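Local coordinates for protein aminotransferase (Paracoccus denitrificans, PDB 4GRX) that probably transfers amino groups from omega-amines to keto acids with pyridoxal phosphate, as a class III omega-aminotransferase, at residues Gly30-Met34 and Pro35-Gln39; Ser171-Gly174 and Lys175-Ser179; Arg374-Arg378 and Pro379-Glu383; Leu435-Pro438 and Phe439-Glu443. All blocks are in the same frame, centred on the assembly; numbering follows the deposited sequence.

In the fold
All four contacts are local, each a bend or helix start where the chain changes direction. Contacts 1 and 2 meet at the ligand pocket, where Phe-31 packs on Tyr-177, although the centres of the two contacts lie about 21 Å apart. Contact 1 adds the subunit interface and a partly exposed helix start, whereas contact 2 is buried and leans on a threonine methyl and a lysine chain. Contacts 3 and 4 serve the same elements: helix 357-375, the three-stranded antiparallel sheet and helix 443-463. Contact 3 sits near the surface, with an arginine paired to acids of helix 443-463; contact 4 is buried, and its proline-rich turn is mostly apolar.

Contact 1. Residues Gly30-Met34 and Pro35-Gln39; sequences GFTDM and PSVHQ. With DAV (delta-amino valeric acid), chain F.
Asp-33 reaches forward over the first turn of helix 34-40, and its OD2 accepts the backbone N of Ser-36 at 3.1 Å. The bond comes to the anti side of the carboxylate, 15° out of its plane. With CG anti to the backbone N (chi1 -173°), the carboxylate reaches this early amide. Asp-33 is thus the N-cap, and Pro-35 suits the first turn, where a residue without an N-H costs no helix bond. With an alanine here, the Ser-36 amide would probably lose its side-chain acceptor and the helix start its cap. Ser-36 OG, 3.4 Å from Asp-33 OD2 (at most a weak bond), has a stronger partner in Asn-417 ND2.

The close packing lies on another side. The chain of Met-34, bent at chi2 and chi3, brings CE to 3.6 Å from His-38 NE2 and to 4.1 Å from Val-37 CG1, while Thr-32 CG2 meets Val-37 CB at 4.0 Å. His-38 NE2 bonds to Glu-324 of the second subunit. Pro-35, by contrast, is exposed, as is Gln-39. Before the helix, Phe-31 lines the ligand pocket: CB of delta-amino valeric acid stands over the centre of its ring, which also meets Phe-97 of the second subunit edge-to-face.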
loop_
_atom_site.group_PDB
_atom_site.type_symbol
_atom_site.label_atom_id
_atom_site.label_comp_id
_atom_site.label_asym_id
_atom_site.label_seq_id
_atom_site.Cartn_x
_atom_site.Cartn_y
_atom_site.Cartn_z
ATOM N N GLY A 30 1.800 14.961 4.703
ATOM C CA GLY A 30 1.739 14.693 3.283
ATOM C C GLY A 30 0.642 15.508 2.637
ATOM O O GLY A 30 -0.473 15.608 3.181
ATOM N N PHE A 31 0.959 16.076 1.469
ATOM C CA PHE A 31 0.014 16.870 0.680
ATOM C C PHE A 31 -0.629 17.902 1.579
ATOM O O PHE A 31 -1.847 18.002 1.652
ATOM C CB PHE A 31 -1.076 15.994 0.070
ATOM C CG PHE A 31 -0.640 15.212 -1.138
ATOM C CD1 PHE A 31 -0.244 15.858 -2.303
ATOM C CD2 PHE A 31 -0.667 13.815 -1.123
ATOM C CE1 PHE A 31 0.132 15.122 -3.416
ATOM C CE2 PHE A 31 -0.299 13.078 -2.242
ATOM C CZ PHE A 31 0.098 13.733 -3.385
ATOM N N THR A 32 0.209 18.644 2.293
ATOM C CA THR A 32 -0.268 19.625 3.236
ATOM C C THR A 32 0.509 20.913 2.961
ATOM O O THR A 32 1.748 20.902 2.952
ATOM C CB THR A 32 -0.085 19.117 4.687
ATOM O OG1 THR A 32 -0.877 17.931 4.884
ATOM C CG2 THR A 32 -0.487 20.164 5.709
ATOM N N ASP A 33 -0.212 22.004 2.689
ATOM C CA ASP A 33 0.434 23.295 2.537
ATOM C C ASP A 33 1.011 23.732 3.887
ATOM O O ASP A 33 0.273 23.966 4.848
ATOM C CB ASP A 33 -0.519 24.352 1.975
ATOM C CG ASP A 33 0.196 25.665 1.651
ATOM O OD1 ASP A 33 0.738 25.790 0.524
ATOM O OD2 ASP A 33 0.220 26.575 2.519
ATOM N N MET A 34 2.335 23.828 3.945
ATOM C CA MET A 34 3.034 24.067 5.206
ATOM C C MET A 34 2.892 25.496 5.768
ATOM O O MET A 34 2.736 25.660 6.976
ATOM C CB MET A 34 4.501 23.620 5.105
ATOM C CG MET A 34 4.679 22.119 4.885
ATOM S SD MET A 34 3.956 21.072 6.177
ATOM C CE MET A 34 4.899 21.550 7.633
ATOM N N PRO A 35 2.923 26.535 4.912
ATOM C CA PRO A 35 2.630 27.861 5.505
ATOM C C PRO A 35 1.197 28.051 6.082
ATOM O O PRO A 35 1.032 28.847 7.022
ATOM C CB PRO A 35 2.911 28.833 4.349
ATOM C CG PRO A 35 3.903 28.108 3.500
ATOM C CD PRO A 35 3.454 26.665 3.541
ATOM N N SER A 36 0.200 27.339 5.530
ATOM C CA SER A 36 -1.172 27.315 6.068
ATOM C C SER A 36 -1.238 26.610 7.412
ATOM O O SER A 36 -1.900 27.085 8.339
ATOM C CB SER A 36 -2.131 26.575 5.137
ATOM O OG SER A 36 -2.676 27.412 4.145
ATOM N N VAL A 37 -0.561 25.467 7.509
ATOM C CA VAL A 37 -0.623 24.636 8.705
ATOM C C VAL A 37 0.209 25.245 9.856
ATOM O O VAL A 37 -0.101 25.047 11.027
ATOM C CB VAL A 37 -0.226 23.176 8.383
ATOM C CG1 VAL A 37 1.239 22.914 8.719
ATOM C CG2 VAL A 37 -1.109 22.203 9.136
ATOM N N HIS A 38 1.251 26.002 9.522
ATOM C CA HIS A 38 2.034 26.701 10.545
ATOM C C HIS A 38 1.282 27.865 11.114
ATOM O O HIS A 38 1.207 28.033 12.327
ATOM C CB HIS A 38 3.373 27.157 9.985
ATOM C CG HIS A 38 4.364 26.041 9.825
ATOM N ND1 HIS A 38 4.547 25.094 10.774
ATOM C CD2 HIS A 38 5.246 25.738 8.793
ATOM C CE1 HIS A 38 5.495 24.223 10.366
ATOM N NE2 HIS A 38 5.925 24.619 9.157
ATOM N N GLN A 39 0.703 28.659 10.217
ATOM C CA GLN A 39 -0.047 29.849 10.558
ATOM C C GLN A 39 -1.400 29.520 11.227
ATOM O O GLN A 39 -1.816 30.219 12.138
ATOM C CB GLN A 39 -0.219 30.700 9.292
ATOM C CG GLN A 39 -0.967 32.015 9.436
ATOM C CD GLN A 39 -1.650 32.426 8.126
ATOM O OE1 GLN A 39 -2.019 31.572 7.298
ATOM N NE2 GLN A 39 -1.827 33.736 7.931
HETATM O OXT DAV F . -2.657 16.190 -5.981
HETATM O O DAV F . -2.808 17.630 -4.259
HETATM C CB DAV F . -3.879 14.301 -3.943
HETATM C CG DAV F . -5.160 13.480 -3.855
HETATM C CD DAV F . -4.829 12.119 -3.251
HETATM N N DAV F . -5.728 11.081 -3.766
HETATM C C DAV F . -3.137 16.584 -4.880
HETATM C C1 DAV F . -4.285 15.748 -4.257
#

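Contact 2. Residues Ser171-Gly174 and Lys175-Ser179; sequences SMTG and KPYNS
Van der Waals contacts converge on one methyl group. Thr-173 CG2 lies 3.6 Å from Lys-175 CG, an apolar pair, 3.8 Å from Asn-178 ND2 and 4.0 Å from Tyr-177 OH. It can face these three because CG2 stands anti to the backbone N, while OG1 lies beside it (chi1 -71°), where the hydroxyl bonds to Ser-169 O and to the backbone N atoms of His-163 and Gly-164. A threonine suits the place by giving a methyl to one neighbour set and a hydroxyl to the other. Lys-175 adds a CH-to-ring contact, its CB 3.8 Å above one face of Tyr-177 and offset toward the rim.

This stretch carries the chain from the end of helix 167-172 into a 3-10 turn, and it sets Tyr-177 in the wall of the delta-amino valeric acid pocket, beside Tyr-162.

Backbone bonds shape the bend. Lys-175 N gives a weak bond to Thr-173 O (3.3 Å), round an inverse gamma turn at Gly-174. Further on, Pro-176 O accepts twice from Ser-179: from OG at 3.0 Å, nearly in line with the carbonyl, and from the backbone N at 3.3 Å. As for charge, Lys-175 NZ bonds to Ala-240 O.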
loop_
_atom_site.group_PDB
_atom_site.type_symbol
_atom_site.label_atom_id
_atom_site.label_comp_id
_atom_site.label_asym_id
_atom_site.label_seq_id
_atom_site.Cartn_x
_atom_site.Cartn_y
_atom_site.Cartn_z
ATOM N N SER A 171 5.101 7.794 -11.565
ATOM C CA SER A 171 5.594 7.959 -12.936
ATOM C C SER A 171 4.403 7.947 -13.878
ATOM O O SER A 171 4.433 8.539 -14.965
ATOM C CB SER A 171 6.554 6.841 -13.310
ATOM O OG SER A 171 7.704 6.863 -12.493
ATOM N N MET A 172 3.340 7.283 -13.429
ATOM C CA MET A 172 2.094 7.234 -14.163
ATOM C C MET A 172 1.306 8.575 -14.089
ATOM O O MET A 172 0.561 8.950 -15.006
ATOM C CB MET A 172 1.282 6.066 -13.634
ATOM C CG MET A 172 1.863 4.713 -14.008
ATOM S SD MET A 172 0.617 3.447 -13.718
ATOM C CE MET A 172 1.281 2.743 -12.227
ATOM N N THR A 173 1.531 9.300 -13.000
ATOM C CA THR A 173 0.824 10.520 -12.680
ATOM C C THR A 173 1.418 11.693 -13.459
ATOM O O THR A 173 2.611 11.941 -13.408
ATOM C CB THR A 173 0.875 10.728 -11.145
ATOM O OG1 THR A 173 0.032 9.736 -10.524
ATOM C CG2 THR A 173 0.458 12.139 -10.734
ATOM N N GLY A 174 0.589 12.417 -14.188
ATOM C CA GLY A 174 1.116 13.473 -15.036
ATOM C C GLY A 174 1.011 14.839 -14.398
ATOM O O GLY A 174 0.107 15.591 -14.732
ATOM N N LYS A 175 1.954 15.163 -13.511
ATOM C CA LYS A 175 1.933 16.394 -12.707
ATOM C C LYS A 175 3.351 16.986 -12.524
ATOM O O LYS A 175 4.299 16.234 -12.257
ATOM C CB LYS A 175 1.391 16.093 -11.302
ATOM C CG LYS A 175 -0.052 15.660 -11.225
ATOM C CD LYS A 175 -0.905 16.778 -10.678
ATOM C CE LYS A 175 -2.368 16.505 -10.962
ATOM N NZ LYS A 175 -3.268 17.373 -10.135
ATOM N N PRO A 176 3.493 18.333 -12.588
ATOM C CA PRO A 176 4.843 18.879 -12.462
ATOM C C PRO A 176 5.583 18.444 -11.194
ATOM O O PRO A 176 6.806 18.320 -11.224
ATOM C CB PRO A 176 4.613 20.398 -12.443
ATOM C CG PRO A 176 3.279 20.596 -13.078
ATOM C CD PRO A 176 2.478 19.403 -12.672
ATOM N N TYR A 177 4.870 18.204 -10.101
ATOM C CA TYR A 177 5.530 18.028 -8.811
ATOM C C TYR A 177 6.377 16.761 -8.638
ATOM O O TYR A 177 7.237 16.711 -7.746
ATOM C CB TYR A 177 4.557 18.186 -7.639
ATOM C CG TYR A 177 3.450 17.159 -7.578
ATOM C CD1 TYR A 177 2.105 17.555 -7.616
ATOM C CD2 TYR A 177 3.737 15.786 -7.457
ATOM C CE1 TYR A 177 1.092 16.624 -7.544
ATOM C CE2 TYR A 177 2.724 14.853 -7.386
ATOM C CZ TYR A 177 1.410 15.273 -7.432
ATOM O OH TYR A 177 0.396 14.337 -7.367
ATOM N N ASN A 178 6.180 15.754 -9.488
ATOM C CA ASN A 178 7.013 14.554 -9.392
ATOM C C ASN A 178 8.487 14.722 -9.798
ATOM O O ASN A 178 9.310 13.812 -9.627
ATOM C CB ASN A 178 6.325 13.372 -10.064
ATOM C CG ASN A 178 5.217 12.801 -9.190
ATOM O OD1 ASN A 178 5.371 12.711 -7.961
ATOM N ND2 ASN A 178 4.094 12.418 -9.808
ATOM N N SER A 179 8.831 15.903 -10.306
ATOM C CA SER A 179 10.218 16.198 -10.621
ATOM C C SER A 179 11.065 16.308 -9.352
ATOM O O SER A 179 12.274 16.150 -9.413
ATOM C CB SER A 179 10.309 17.485 -11.416
ATOM O OG SER A 179 9.791 18.539 -10.639
#

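Contact 3. Residues Arg374-Arg378 and Pro379-Glu383; sequences RIADR and PNIGE
Two torsions set the meeting of Arg-378 with Ile-381. CG of the arginine is turned between its backbone N and carbonyl carbon (chi1 52°), while CG1 of the isoleucine stands beside its own backbone N (chi1 -63°), and the two carbons come to 3.9 Å, the side chains crossing obliquely. The same isoleucine rotamer puts CG2 anti to the backbone N, where it packs 3.6 Å from Ala-376 CA and 3.7 Å from Ala-376 CB. A branched residue suits this place, since each branch covers a different partner. Were a serine in its place, the Ala-376 methyl and Arg-378 CG would probably lose the apolar branches that cover them inside the bend.

Beyond its aliphatic part, the Arg-378 chain bends at chi3 and returns to the end of the helix: NE gives a weak bond of 3.3 Å to Ile-375 O, which lies at the edge of the guanidinium and in its plane. NH1 and NH2 go on to salt bridges with Asp-458 and Glu-454 of helix 443-463. Pro-379 follows at the second position of a type I turn, where the ring-fixed phi (-54°) matches what the turn requires, and Asn-380 ND2 bonds to Val-396 O.

Two type I turns, Ile-375 to Arg-378 and Arg-378 to Ile-381, thus join helix 357-375 to strand 381-387, an outer strand of the three-stranded antiparallel sheet.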
loop_
_atom_site.group_PDB
_atom_site.type_symbol
_atom_site.label_atom_id
_atom_site.label_comp_id
_atom_site.label_asym_id
_atom_site.label_seq_id
_atom_site.Cartn_x
_atom_site.Cartn_y
_atom_site.Cartn_z
ATOM N N ARG A 374 -24.763 28.609 -12.215
ATOM C CA ARG A 374 -25.063 29.890 -11.569
ATOM C C ARG A 374 -23.768 30.512 -11.023
ATOM O O ARG A 374 -23.510 31.701 -11.258
ATOM C CB ARG A 374 -26.137 29.726 -10.471
ATOM C CG ARG A 374 -26.692 31.026 -9.883
ATOM C CD ARG A 374 -27.913 30.805 -8.983
ATOM N NE ARG A 374 -27.656 29.942 -7.818
ATOM C CZ ARG A 374 -27.984 28.643 -7.723
ATOM N NH1 ARG A 374 -28.602 28.011 -8.722
ATOM N NH2 ARG A 374 -27.696 27.959 -6.614
ATOM N N ILE A 375 -22.951 29.703 -10.340
ATOM C CA ILE A 375 -21.714 30.186 -9.714
ATOM C C ILE A 375 -20.653 30.613 -10.729
ATOM O O ILE A 375 -19.929 31.572 -10.499
ATOM C CB ILE A 375 -21.165 29.183 -8.673
ATOM C CG1 ILE A 375 -22.117 29.118 -7.473
ATOM C CG2 ILE A 375 -19.817 29.631 -8.128
ATOM C CD1 ILE A 375 -21.860 27.975 -6.515
ATOM N N ALA A 376 -20.593 29.920 -11.861
ATOM C CA ALA A 376 -19.612 30.192 -12.910
ATOM C C ALA A 376 -19.859 31.504 -13.658
ATOM O O ALA A 376 -19.073 31.886 -14.527
ATOM C CB ALA A 376 -19.581 29.041 -13.897
ATOM N N ASP A 377 -20.949 32.190 -13.324
ATOM C CA ASP A 377 -21.359 33.398 -14.051
ATOM C C ASP A 377 -20.371 34.566 -13.958
ATOM O O ASP A 377 -20.244 35.350 -14.903
ATOM C CB ASP A 377 -22.729 33.870 -13.571
ATOM C CG ASP A 377 -23.439 34.725 -14.598
ATOM O OD1 ASP A 377 -23.131 34.589 -15.808
ATOM O OD2 ASP A 377 -24.311 35.527 -14.193
ATOM N N ARG A 378 -19.678 34.666 -12.828
ATOM C CA ARG A 378 -18.775 35.774 -12.537
ATOM C C ARG A 378 -17.500 35.861 -13.406
ATOM O O ARG A 378 -17.155 34.903 -14.107
ATOM C CB ARG A 378 -18.411 35.729 -11.061
ATOM C CG ARG A 378 -17.902 34.382 -10.611
ATOM C CD ARG A 378 -17.650 34.418 -9.134
ATOM N NE ARG A 378 -18.780 33.877 -8.404
ATOM C CZ ARG A 378 -19.085 34.213 -7.162
ATOM N NH1 ARG A 378 -18.355 35.112 -6.521
ATOM N NH2 ARG A 378 -20.126 33.658 -6.565
ATOM N N PRO A 379 -16.814 37.034 -13.370
ATOM C CA PRO A 379 -15.565 37.310 -14.113
ATOM C C PRO A 379 -14.420 36.317 -13.900
ATOM O O PRO A 379 -13.679 36.048 -14.838
ATOM C CB PRO A 379 -15.137 38.691 -13.587
ATOM C CG PRO A 379 -16.394 39.346 -13.149
ATOM C CD PRO A 379 -17.335 38.255 -12.716
ATOM N N ASN A 380 -14.279 35.777 -12.692
ATOM C CA ASN A 380 -13.089 34.981 -12.322
ATOM C C ASN A 380 -13.240 33.460 -12.286
ATOM O O ASN A 380 -12.386 32.764 -11.741
ATOM C CB ASN A 380 -12.507 35.471 -10.988
ATOM C CG ASN A 380 -12.038 36.915 -11.052
ATOM O OD1 ASN A 380 -12.500 37.755 -10.298
ATOM N ND2 ASN A 380 -11.130 37.207 -11.969
ATOM N N ILE A 381 -14.327 32.953 -12.861
ATOM C CA ILE A 381 -14.475 31.533 -13.121
ATOM C C ILE A 381 -14.445 31.370 -14.625
ATOM O O ILE A 381 -15.225 32.001 -15.331
ATOM C CB ILE A 381 -15.808 30.974 -12.575
ATOM C CG1 ILE A 381 -15.881 31.092 -11.039
ATOM C CG2 ILE A 381 -16.029 29.545 -13.051
ATOM C CD1 ILE A 381 -14.629 30.673 -10.289
ATOM N N GLY A 382 -13.536 30.532 -15.111
ATOM C CA GLY A 382 -13.380 30.289 -16.542
ATOM C C GLY A 382 -14.422 29.342 -17.092
ATOM O O GLY A 382 -14.892 29.521 -18.208
ATOM N N GLU A 383 -14.776 28.332 -16.301
ATOM C CA GLU A 383 -15.735 27.297 -16.694
ATOM C C GLU A 383 -16.132 26.468 -15.478
ATOM O O GLU A 383 -15.452 26.486 -14.442
ATOM C CB GLU A 383 -15.142 26.369 -17.766
ATOM C CG GLU A 383 -14.160 25.322 -17.237
ATOM C CD GLU A 383 -13.863 24.199 -18.215
ATOM O OE1 GLU A 383 -14.553 24.072 -19.247
ATOM O OE2 GLU A 383 -12.919 23.433 -17.959
#

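Contact 4. Residues Leu435-Pro438 and Phe439-Glu443; sequences LCPP and FILTE
Pro-438 O accepts a bond from Leu-441 N, long at 3.4 Å and bent to 137°, so it is weak. It closes a type I turn with Phe-439 and Ile-440 at the two corners. Pro-438 opens the turn; it has no N-H to place, and its carbonyl is the acceptor that the turn needs.

Side chains pack along the bend. Leu-441, with CG anti to its backbone N (chi1 -166°), extends back toward Pro-437, and its CD2 lies 4.0 Å from both CB and CG of that ring. CD1 is slightly farther, 4.2 Å from Pro-437 CB, so the forked end of the leucine rests against one part of the proline ring. On the other proline, Ile-440 CG1 touches Pro-438 CB at 3.9 Å. The first bond of Phe-439 points away from the prolines, yet its CD2 lies 3.9 Å from Pro-438 C; the side chain packs on Val-361 of helix 357-375 and on Val-72.

The loop runs from strand 432-435 to helix 443-463, which Thr-442 caps at its N-terminus. Asn-360, on helix 357-375, holds the loop, its ND2 bonding to both Phe-439 O and Leu-441 O, and Arg-276 NH1 bonds to Pro-437 O. Two successive prolines bring no backbone N-H into this buried bend; its polar demand falls largely on carbonyl oxygens, several of them met by side-chain donors, while apolar side chains pack on the proline rings.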
loop_
_atom_site.group_PDB
_atom_site.type_symbol
_atom_site.label_atom_id
_atom_site.label_comp_id
_atom_site.label_asym_id
_atom_site.label_seq_id
_atom_site.Cartn_x
_atom_site.Cartn_y
_atom_site.Cartn_z
ATOM N N LEU A 435 -15.497 19.846 -5.984
ATOM C CA LEU A 435 -16.579 19.488 -5.102
ATOM C C LEU A 435 -16.916 18.034 -5.375
ATOM O O LEU A 435 -17.228 17.653 -6.526
ATOM C CB LEU A 435 -17.777 20.388 -5.368
ATOM C CG LEU A 435 -17.697 21.866 -4.977
ATOM C CD1 LEU A 435 -18.987 22.574 -5.377
ATOM C CD2 LEU A 435 -17.429 22.054 -3.481
ATOM N N CYS A 436 -16.798 17.212 -4.336
ATOM C CA CYS A 436 -17.102 15.783 -4.434
ATOM C C CYS A 436 -17.681 15.252 -3.123
ATOM O O CYS A 436 -17.072 14.392 -2.465
ATOM C CB CYS A 436 -15.868 14.973 -4.883
ATOM S SG CYS A 436 -14.412 15.079 -3.807
ATOM N N PRO A 437 -18.878 15.755 -2.749
ATOM C CA PRO A 437 -19.498 15.458 -1.452
ATOM C C PRO A 437 -19.941 13.990 -1.321
ATOM O O PRO A 437 -20.060 13.298 -2.332
ATOM C CB PRO A 437 -20.730 16.385 -1.422
ATOM C CG PRO A 437 -20.867 16.974 -2.791
ATOM C CD PRO A 437 -19.831 16.382 -3.685
ATOM N N PRO A 438 -20.198 13.511 -0.085
ATOM C CA PRO A 438 -20.751 12.149 0.012
ATOM C C PRO A 438 -22.077 11.998 -0.751
ATOM O O PRO A 438 -22.807 12.973 -0.988
ATOM C CB PRO A 438 -20.998 11.973 1.512
ATOM C CG PRO A 438 -20.167 13.006 2.181
ATOM C CD PRO A 438 -20.111 14.162 1.235
ATOM N N PHE A 439 -22.375 10.763 -1.126
ATOM C CA PHE A 439 -23.634 10.441 -1.789
ATOM C C PHE A 439 -24.860 10.684 -0.893
ATOM O O PHE A 439 -25.928 11.022 -1.389
ATOM C CB PHE A 439 -23.610 8.996 -2.303
ATOM C CG PHE A 439 -22.494 8.691 -3.291
ATOM C CD1 PHE A 439 -22.199 7.369 -3.624
ATOM C CD2 PHE A 439 -21.738 9.710 -3.888
ATOM C CE1 PHE A 439 -21.190 7.074 -4.534
ATOM C CE2 PHE A 439 -20.723 9.417 -4.795
ATOM C CZ PHE A 439 -20.449 8.098 -5.121
ATOM N N ILE A 440 -24.708 10.536 0.419
ATOM C CA ILE A 440 -25.813 10.745 1.379
ATOM C C ILE A 440 -26.294 12.206 1.509
ATOM O O ILE A 440 -27.102 12.533 2.395
ATOM C CB ILE A 440 -25.462 10.207 2.788
ATOM C CG1 ILE A 440 -24.264 10.969 3.377
ATOM C CG2 ILE A 440 -25.170 8.714 2.732
ATOM C CD1 ILE A 440 -24.294 11.062 4.887
ATOM N N LEU A 441 -25.809 13.066 0.618
ATOM C CA LEU A 441 -26.038 14.507 0.680
ATOM C C LEU A 441 -27.474 14.900 0.330
ATOM O O LEU A 441 -27.981 14.517 -0.736
ATOM C CB LEU A 441 -25.072 15.242 -0.253
ATOM C CG LEU A 441 -24.984 16.751 -0.032
ATOM C CD1 LEU A 441 -23.987 17.065 1.082
ATOM C CD2 LEU A 441 -24.599 17.454 -1.324
ATOM N N THR A 442 -28.092 15.690 1.215
ATOM C CA THR A 442 -29.484 16.132 1.071
ATOM C C THR A 442 -29.555 17.485 0.353
ATOM O O THR A 442 -28.601 18.262 0.398
ATOM C CB THR A 442 -30.205 16.255 2.446
ATOM O OG1 THR A 442 -29.722 17.407 3.163
ATOM C CG2 THR A 442 -30.038 14.990 3.311
ATOM N N GLU A 443 -30.685 17.772 -0.293
ATOM C CA GLU A 443 -30.864 19.035 -1.024
ATOM C C GLU A 443 -30.508 20.257 -0.187
ATOM O O GLU A 443 -29.998 21.244 -0.717
ATOM C CB GLU A 443 -32.291 19.165 -1.571
ATOM C CG GLU A 443 -32.695 18.007 -2.473
ATOM C CD GLU A 443 -34.125 18.093 -2.973
ATOM O OE1 GLU A 443 -34.742 19.169 -2.836
ATOM O OE2 GLU A 443 -34.634 17.085 -3.518
#